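Local coordinates for protein acylneuraminate lyase (Mycoplasma synoviae, PDB 4N4P) that is a lyase of the dihydrodipicolinate synthetase family, built as a parallel beta/alpha (TIM) barrel and assembled from four protein chains, at residues Glu71-Ala74 against Gly75-Leu79; Asn115-Phe118 against Asn119-His122; His239-Asn242 against Asp243-Leu246. All coordinates share one frame; numbering follows the deposited sequence.

Contact 1: Glu71-Ala74 against Gly75-Leu79; sequences EANA and GRVTL
Asn73 O is gripped twice by one residue, for both N and NE of Arg76 donate to it, NE at 3.0 Å. The two donors come from opposite faces of the carbonyl plane, neither on a lone pair, and the oxygen lies in the guanidinium plane. A bend at chi3 (-69°) folds the arginine chain back to this edge, where NH2 also donates to Ala72 O at 2.8 Å. Arginine suits the place because its several N-H groups can bind the carbonyls left without amide partners where a helix ends. The backbone bond closes a type I' beta turn from Asn73 to Arg76. Its middle residues, Ala74 and Gly75, both have positive phi, which glycine adopts readily and alanine less so.

Asn73 works with its side chain as well: CG anti to the backbone N (chi1 178°) places the amide beside the chain leaving the turn, within reach of Val77. OD1 receives Val77 N at 2.9 Å, in the amide plane and on a lone pair, in a nearly straight bond (166°). On the other branch, ND2 donates to Val77 O at 3.0 Å, more bent, and to a water that also accepts from Gly75 N. The primary amide carries an acceptor and a donor side by side, which match the N-H and C=O of Val77. Leu79 packs its CG and CD1 against the amide, each 3.5 Å from ND2 of Asn73.

The turn links helix 59-73 to strand 78-82 in the beta-alpha-beta unit that starts with strand 44-47. Helix 26-39 flanks it, Glu38 forming a salt bridge with Arg76 NH1 and Asn34 accepting from NH2, while Val77 and Leu79 rest on Ile45 of strand 44-47.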
loop_
_atom_site.group_PDB
_atom_site.type_symbol
_atom_site.label_atom_id
_atom_site.label_comp_id
_atom_site.label_asym_id
_atom_site.label_seq_id
_atom_site.Cartn_x
_atom_site.Cartn_y
_atom_site.Cartn_z
ATOM N N GLU A 71 -21.264 -29.324 24.138
ATOM C CA GLU A 71 -22.471 -29.733 24.876
ATOM C C GLU A 71 -23.770 -29.364 24.191
ATOM O O GLU A 71 -24.607 -30.232 23.919
ATOM C CB GLU A 71 -22.439 -29.176 26.311
ATOM C CG GLU A 71 -21.328 -29.807 27.136
ATOM C CD GLU A 71 -21.224 -29.243 28.549
ATOM O OE1 GLU A 71 -22.047 -28.370 28.930
ATOM O OE2 GLU A 71 -20.304 -29.689 29.271
ATOM N N ALA A 72 -23.943 -28.077 23.895
ATOM C CA ALA A 72 -25.133 -27.586 23.216
ATOM C C ALA A 72 -25.338 -28.198 21.839
ATOM O O ALA A 72 -26.473 -28.485 21.444
ATOM C CB ALA A 72 -25.076 -26.055 23.094
ATOM N N ASN A 73 -24.256 -28.340 21.091
ATOM C CA ASN A 73 -24.358 -28.888 19.730
ATOM C C ASN A 73 -24.802 -30.356 19.784
ATOM O O ASN A 73 -25.626 -30.774 18.977
ATOM C CB ASN A 73 -23.026 -28.800 19.022
ATOM C CG ASN A 73 -23.075 -29.398 17.641
ATOM O OD1 ASN A 73 -23.987 -29.110 16.855
ATOM N ND2 ASN A 73 -22.108 -30.248 17.345
ATOM N N ALA A 74 -24.262 -31.095 20.768
ATOM C CA ALA A 74 -24.532 -32.533 20.927
ATOM C C ALA A 74 -24.376 -33.271 19.586
ATOM O O ALA A 74 -25.222 -34.079 19.212
ATOM C CB ALA A 74 -25.944 -32.741 21.499
ATOM N N GLY A 75 -23.322 -32.939 18.844
ATOM C CA GLY A 75 -22.991 -33.584 17.576
ATOM C C GLY A 75 -23.903 -33.318 16.382
ATOM O O GLY A 75 -23.770 -33.988 15.357
ATOM N N ARG A 76 -24.812 -32.343 16.488
ATOM C CA ARG A 76 -25.775 -32.083 15.402
ATOM C C ARG A 76 -25.110 -31.543 14.133
ATOM O O ARG A 76 -25.383 -32.019 13.031
ATOM C CB ARG A 76 -26.881 -31.133 15.842
ATOM C CG ARG A 76 -27.888 -31.794 16.783
ATOM C CD ARG A 76 -28.888 -30.792 17.285
ATOM N NE ARG A 76 -28.315 -29.809 18.209
ATOM C CZ ARG A 76 -28.948 -28.714 18.610
ATOM N NH1 ARG A 76 -30.162 -28.420 18.127
ATOM N NH2 ARG A 76 -28.365 -27.894 19.473
ATOM N N VAL A 77 -24.242 -30.550 14.301
ATOM C CA VAL A 77 -23.537 -29.981 13.150
ATOM C C VAL A 77 -22.029 -30.082 13.331
ATOM O O VAL A 77 -21.548 -30.430 14.398
ATOM C CB VAL A 77 -23.991 -28.515 12.864
ATOM C CG1 VAL A 77 -25.511 -28.442 12.652
ATOM C CG2 VAL A 77 -23.493 -27.537 13.962
ATOM N N THR A 78 -21.280 -29.784 12.275
ATOM C CA THR A 78 -19.804 -29.873 12.296
ATOM C C THR A 78 -19.270 -28.740 13.160
ATOM O O THR A 78 -19.835 -27.652 13.125
ATOM C CB THR A 78 -19.278 -29.763 10.854
ATOM O OG1 THR A 78 -19.892 -30.815 10.073
ATOM C CG2 THR A 78 -17.722 -29.889 10.765
ATOM N N LEU A 79 -18.216 -29.005 13.928
ATOM C CA LEU A 79 -17.621 -27.956 14.771
ATOM C C LEU A 79 -16.170 -27.740 14.451
ATOM O O LEU A 79 -15.412 -28.682 14.334
ATOM C CB LEU A 79 -17.756 -28.306 16.258
ATOM C CG LEU A 79 -19.171 -28.404 16.857
ATOM C CD1 LEU A 79 -19.111 -28.793 18.323
ATOM C CD2 LEU A 79 -19.966 -27.101 16.679
HETATM O O HOH W 1 -21.081 -31.569 19.823
#

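Contact 2: Asn115-Phe118 against Asn119-His122; sequences NFSF and NETH
With chi1 at 67°, Ser117 sets OG between its own backbone N and carbonyl carbon, facing the first turn of helix 118-131, while Glu120, its CG anti to the carbonyl carbon, runs extended back toward the serine. The result is a capping box at the helix N-terminus. Ser117 OG accepts from Glu120 N at 3.0 Å. In return Ser117 N donates to Glu120 OE1 at 2.8 Å in an almost straight bond (171°) that uses the anti lone pair of the carboxylate. Serine suits the N-cap because its short hydroxyl can reach an amide in the first turn, which has no helical carbonyl to bond to; glutamate three residues on has just the length to return to the cap's N-H. The negative carboxylate also lies by the positive end of the helix dipole, which probably stabilises its charge.

A water bridges OE1 to Asn115 O, and OE2 is taken by the backbone N of Trp276 of the second subunit, so the cap takes part in a subunit interface. Phe116 turns its ring edge to the same carboxylate, CD1 standing 3.5 Å from Glu120 OE1, with the two planes 71° apart. Across the interface its ring meets Phe275 of the second subunit. Phe118 points elsewhere, toward helix 151-158, where it makes a cation-pi contact with Lys156.

Thr121 completes the turn. Its N donates to Ser117 O at 2.9 Å. Its OG1, brought back over the preceding turn, donates to the same Ser117 O from the opposite face of the carbonyl plane.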
loop_
_atom_site.group_PDB
_atom_site.type_symbol
_atom_site.label_atom_id
_atom_site.label_comp_id
_atom_site.label_asym_id
_atom_site.label_seq_id
_atom_site.Cartn_x
_atom_site.Cartn_y
_atom_site.Cartn_z
ATOM N N ASN A 115 5.859 -8.916 13.150
ATOM C CA ASN A 115 6.105 -9.465 11.840
ATOM C C ASN A 115 6.931 -10.728 12.009
ATOM O O ASN A 115 8.144 -10.664 12.102
ATOM C CB ASN A 115 6.851 -8.445 10.992
ATOM C CG ASN A 115 5.978 -7.251 10.625
ATOM O OD1 ASN A 115 6.381 -6.093 10.799
ATOM N ND2 ASN A 115 4.774 -7.528 10.138
ATOM N N PHE A 116 6.262 -11.869 12.054
ATOM C CA PHE A 116 6.948 -13.137 12.216
ATOM C C PHE A 116 7.403 -13.672 10.874
ATOM O O PHE A 116 6.719 -13.474 9.869
ATOM C CB PHE A 116 6.038 -14.137 12.917
ATOM C CG PHE A 116 5.832 -13.837 14.371
ATOM C CD1 PHE A 116 6.830 -14.156 15.305
ATOM C CD2 PHE A 116 4.666 -13.222 14.820
ATOM C CE1 PHE A 116 6.665 -13.887 16.662
ATOM C CE2 PHE A 116 4.495 -12.943 16.190
ATOM C CZ PHE A 116 5.497 -13.294 17.102
ATOM N N SER A 117 8.549 -14.343 10.858
ATOM C CA SER A 117 9.089 -14.907 9.617
ATOM C C SER A 117 8.308 -16.140 9.178
ATOM O O SER A 117 7.529 -16.743 9.951
ATOM C CB SER A 117 10.569 -15.284 9.786
ATOM O OG SER A 117 10.716 -16.367 10.694
ATOM N N PHE A 118 8.527 -16.538 7.928
ATOM C CA PHE A 118 7.943 -17.792 7.468
ATOM C C PHE A 118 8.336 -18.947 8.377
ATOM O O PHE A 118 7.487 -19.770 8.752
ATOM C CB PHE A 118 8.339 -18.118 6.032
ATOM C CG PHE A 118 7.703 -19.375 5.542
ATOM C CD1 PHE A 118 8.368 -20.591 5.664
ATOM C CD2 PHE A 118 6.399 -19.353 5.024
ATOM C CE1 PHE A 118 7.758 -21.782 5.245
ATOM C CE2 PHE A 118 5.783 -20.532 4.606
ATOM C CZ PHE A 118 6.468 -21.746 4.720
ATOM N N ASN A 119 9.630 -19.010 8.715
ATOM C CA ASN A 119 10.168 -20.069 9.559
ATOM C C ASN A 119 9.522 -20.077 10.940
ATOM O O ASN A 119 9.188 -21.140 11.459
ATOM C CB ASN A 119 11.691 -19.946 9.703
ATOM C CG ASN A 119 12.442 -20.341 8.432
ATOM O OD1 ASN A 119 11.896 -21.004 7.542
ATOM N ND2 ASN A 119 13.717 -19.952 8.358
ATOM N N GLU A 120 9.318 -18.897 11.526
ATOM C CA GLU A 120 8.629 -18.813 12.814
ATOM C C GLU A 120 7.195 -19.305 12.712
ATOM O O GLU A 120 6.726 -20.031 13.573
ATOM C CB GLU A 120 8.664 -17.387 13.355
ATOM C CG GLU A 120 9.994 -17.083 14.015
ATOM C CD GLU A 120 10.277 -15.593 14.177
ATOM O OE1 GLU A 120 9.742 -14.771 13.397
ATOM O OE2 GLU A 120 11.065 -15.258 15.086
ATOM N N THR A 121 6.507 -18.909 11.643
ATOM C CA THR A 121 5.142 -19.325 11.404
ATOM C C THR A 121 5.062 -20.850 11.153
ATOM O O THR A 121 4.178 -21.534 11.679
ATOM C CB THR A 121 4.553 -18.530 10.238
ATOM O OG1 THR A 121 4.527 -17.139 10.602
ATOM C CG2 THR A 121 3.131 -18.991 9.920
ATOM N N HIS A 122 5.992 -21.369 10.354
ATOM C CA HIS A 122 6.061 -22.815 10.100
ATOM C C HIS A 122 6.238 -23.580 11.413
ATOM O O HIS A 122 5.533 -24.553 11.679
ATOM C CB HIS A 122 7.200 -23.141 9.125
ATOM C CG HIS A 122 7.257 -24.582 8.720
ATOM N ND1 HIS A 122 6.852 -25.021 7.476
ATOM C CD2 HIS A 122 7.658 -25.680 9.397
ATOM C CE1 HIS A 122 7.014 -26.331 7.406
ATOM N NE2 HIS A 122 7.491 -26.755 8.562
HETATM O O HOH W 2 10.218 -12.022 13.539
#

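Contact 3: His239-Asn242 against Asp243-Leu246; sequences HTYN and DYVL
Two tyrosines three residues apart on helix 231-248 form a T-shaped (edge-to-face) pair, one helical turn using neighbouring aromatic side chains to fill a single patch of its surface. Tyr244 presents its edge to the face of Tyr241: the centroids are 5.0 Å apart and the planes 69° to each other. CD2 of Tyr244 sits over the centre of the Tyr241 ring, and CE2 comes within 3.6 Å of Tyr241 CZ. Both chi1 values lie broadly on the side anti to the backbone N, and the side chains run alongside each other, pointing the same way; Tyr244 is rotated off the staggered value, to 148°, where its edge meets the Tyr241 face.

Tyrosine suits both places because the rings pack while the hydroxyls reach past them to one residue: Tyr241 OH hydrogen-bonds to Thr211 OG1, and Tyr244 OH to Thr211 O. Around them the rings lie against helix 212-227, and Tyr244 also meets Ile290 of helix 280-294. Val245 adds a slim branched side chain beside Tyr241, its CG2 3.6 Å from CE2 of that ring.

The backbone beneath is regular alpha-helix, with Val245 N donating to Tyr241 O at 2.9 Å. Another flank of the helix meets the third subunit and is largely polar. There Asp243 OD1 makes a salt bridge with Arg178 of that subunit, while His239 ND1 and Asn242 ND2 both bond to its Glu177; Asn242 ND2 also bonds to Glu194 O of its own chain. The aspartate carboxylate lies back along the preceding turn, with CG of Asp243 3.1 Å from His239 O.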
loop_
_atom_site.group_PDB
_atom_site.type_symbol
_atom_site.label_atom_id
_atom_site.label_comp_id
_atom_site.label_asym_id
_atom_site.label_seq_id
_atom_site.Cartn_x
_atom_site.Cartn_y
_atom_site.Cartn_z
ATOM N N HIS A 239 -26.022 -9.447 -5.131
ATOM C CA HIS A 239 -26.175 -7.983 -4.944
ATOM C C HIS A 239 -26.955 -7.701 -3.674
ATOM O O HIS A 239 -26.563 -6.847 -2.881
ATOM C CB HIS A 239 -26.841 -7.338 -6.170
ATOM C CG HIS A 239 -26.030 -7.496 -7.427
ATOM N ND1 HIS A 239 -24.654 -7.431 -7.433
ATOM C CD2 HIS A 239 -26.405 -7.719 -8.712
ATOM C CE1 HIS A 239 -24.209 -7.610 -8.668
ATOM N NE2 HIS A 239 -25.251 -7.774 -9.467
ATOM N N THR A 240 -28.019 -8.478 -3.448
ATOM C CA THR A 240 -28.799 -8.344 -2.222
ATOM C C THR A 240 -27.968 -8.666 -0.985
ATOM O O THR A 240 -27.961 -7.901 -0.030
ATOM C CB THR A 240 -30.059 -9.212 -2.258
ATOM O OG1 THR A 240 -30.857 -8.761 -3.359
ATOM C CG2 THR A 240 -30.875 -9.045 -0.950
ATOM N N TYR A 241 -27.273 -9.803 -1.012
ATOM C CA TYR A 241 -26.432 -10.206 0.117
ATOM C C TYR A 241 -25.373 -9.155 0.433
ATOM O O TYR A 241 -25.099 -8.830 1.585
ATOM C CB TYR A 241 -25.775 -11.579 -0.150
ATOM C CG TYR A 241 -25.362 -12.240 1.139
ATOM C CD1 TYR A 241 -26.299 -12.946 1.912
ATOM C CD2 TYR A 241 -24.061 -12.076 1.636
ATOM C CE1 TYR A 241 -25.940 -13.506 3.127
ATOM C CE2 TYR A 241 -23.685 -12.633 2.863
ATOM C CZ TYR A 241 -24.642 -13.354 3.596
ATOM O OH TYR A 241 -24.304 -13.914 4.791
ATOM N N ASN A 242 -24.756 -8.611 -0.593
ATOM C CA ASN A 242 -23.674 -7.655 -0.321
ATOM C C ASN A 242 -24.225 -6.316 0.122
ATOM O O ASN A 242 -23.588 -5.629 0.893
ATOM C CB ASN A 242 -22.756 -7.534 -1.534
ATOM C CG ASN A 242 -21.873 -8.799 -1.699
ATOM O OD1 ASN A 242 -22.003 -9.747 -0.919
ATOM N ND2 ASN A 242 -20.978 -8.797 -2.686
ATOM N N ASP A 243 -25.441 -5.994 -0.323
ATOM C CA ASP A 243 -26.160 -4.831 0.223
ATOM C C ASP A 243 -26.313 -5.053 1.725
ATOM O O ASP A 243 -26.052 -4.153 2.535
ATOM C CB ASP A 243 -27.554 -4.680 -0.403
ATOM C CG ASP A 243 -27.531 -4.086 -1.796
ATOM O OD1 ASP A 243 -26.485 -3.610 -2.275
ATOM O OD2 ASP A 243 -28.599 -4.095 -2.409
ATOM N N TYR A 244 -26.733 -6.262 2.075
ATOM C CA TYR A 244 -26.938 -6.661 3.475
ATOM C C TYR A 244 -25.661 -6.527 4.281
ATOM O O TYR A 244 -25.668 -5.948 5.362
ATOM C CB TYR A 244 -27.488 -8.092 3.554
ATOM C CG TYR A 244 -27.072 -8.895 4.774
ATOM C CD1 TYR A 244 -27.562 -8.584 6.058
ATOM C CD2 TYR A 244 -26.190 -10.000 4.637
ATOM C CE1 TYR A 244 -27.170 -9.344 7.190
ATOM C CE2 TYR A 244 -25.819 -10.775 5.739
ATOM C CZ TYR A 244 -26.296 -10.437 7.013
ATOM O OH TYR A 244 -25.919 -11.190 8.106
ATOM N N VAL A 245 -24.560 -7.061 3.754
ATOM C CA VAL A 245 -23.298 -6.991 4.496
ATOM C C VAL A 245 -22.902 -5.543 4.775
ATOM O O VAL A 245 -22.589 -5.200 5.913
ATOM C CB VAL A 245 -22.155 -7.739 3.786
ATOM C CG1 VAL A 245 -20.871 -7.642 4.626
ATOM C CG2 VAL A 245 -22.543 -9.244 3.563
ATOM N N LEU A 246 -22.930 -4.689 3.748
ATOM C CA LEU A 246 -22.576 -3.283 3.923
ATOM C C LEU A 246 -23.529 -2.556 4.911
ATOM O O LEU A 246 -23.083 -1.738 5.753
ATOM C CB LEU A 246 -22.556 -2.572 2.560
ATOM C CG LEU A 246 -21.381 -3.048 1.693
ATOM C CD1 LEU A 246 -21.331 -2.329 0.344
ATOM C CD2 LEU A 246 -20.064 -2.887 2.446
#

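How the contacts relate
All three contacts are local, and none touches another; the closest two, contacts 1 and 3, are about 16 Å apart at their nearest atoms. No two share a helix or strand. Four of eight touching residues are buried in contact 3, but two of seven in each of the others. At the helix ends of contacts 1 and 2, side chains serve backbone groups that lack helical partners, chiefly carbonyls in contact 1 and chiefly amides in contact 2. In contact 3, within a helix, the side chains turn outward, the tyrosines to aromatic packing and the polar ones to another subunit. Contact 1 stays within its own chain, whereas contacts 2 and 3 meet the second and third subunits respectively.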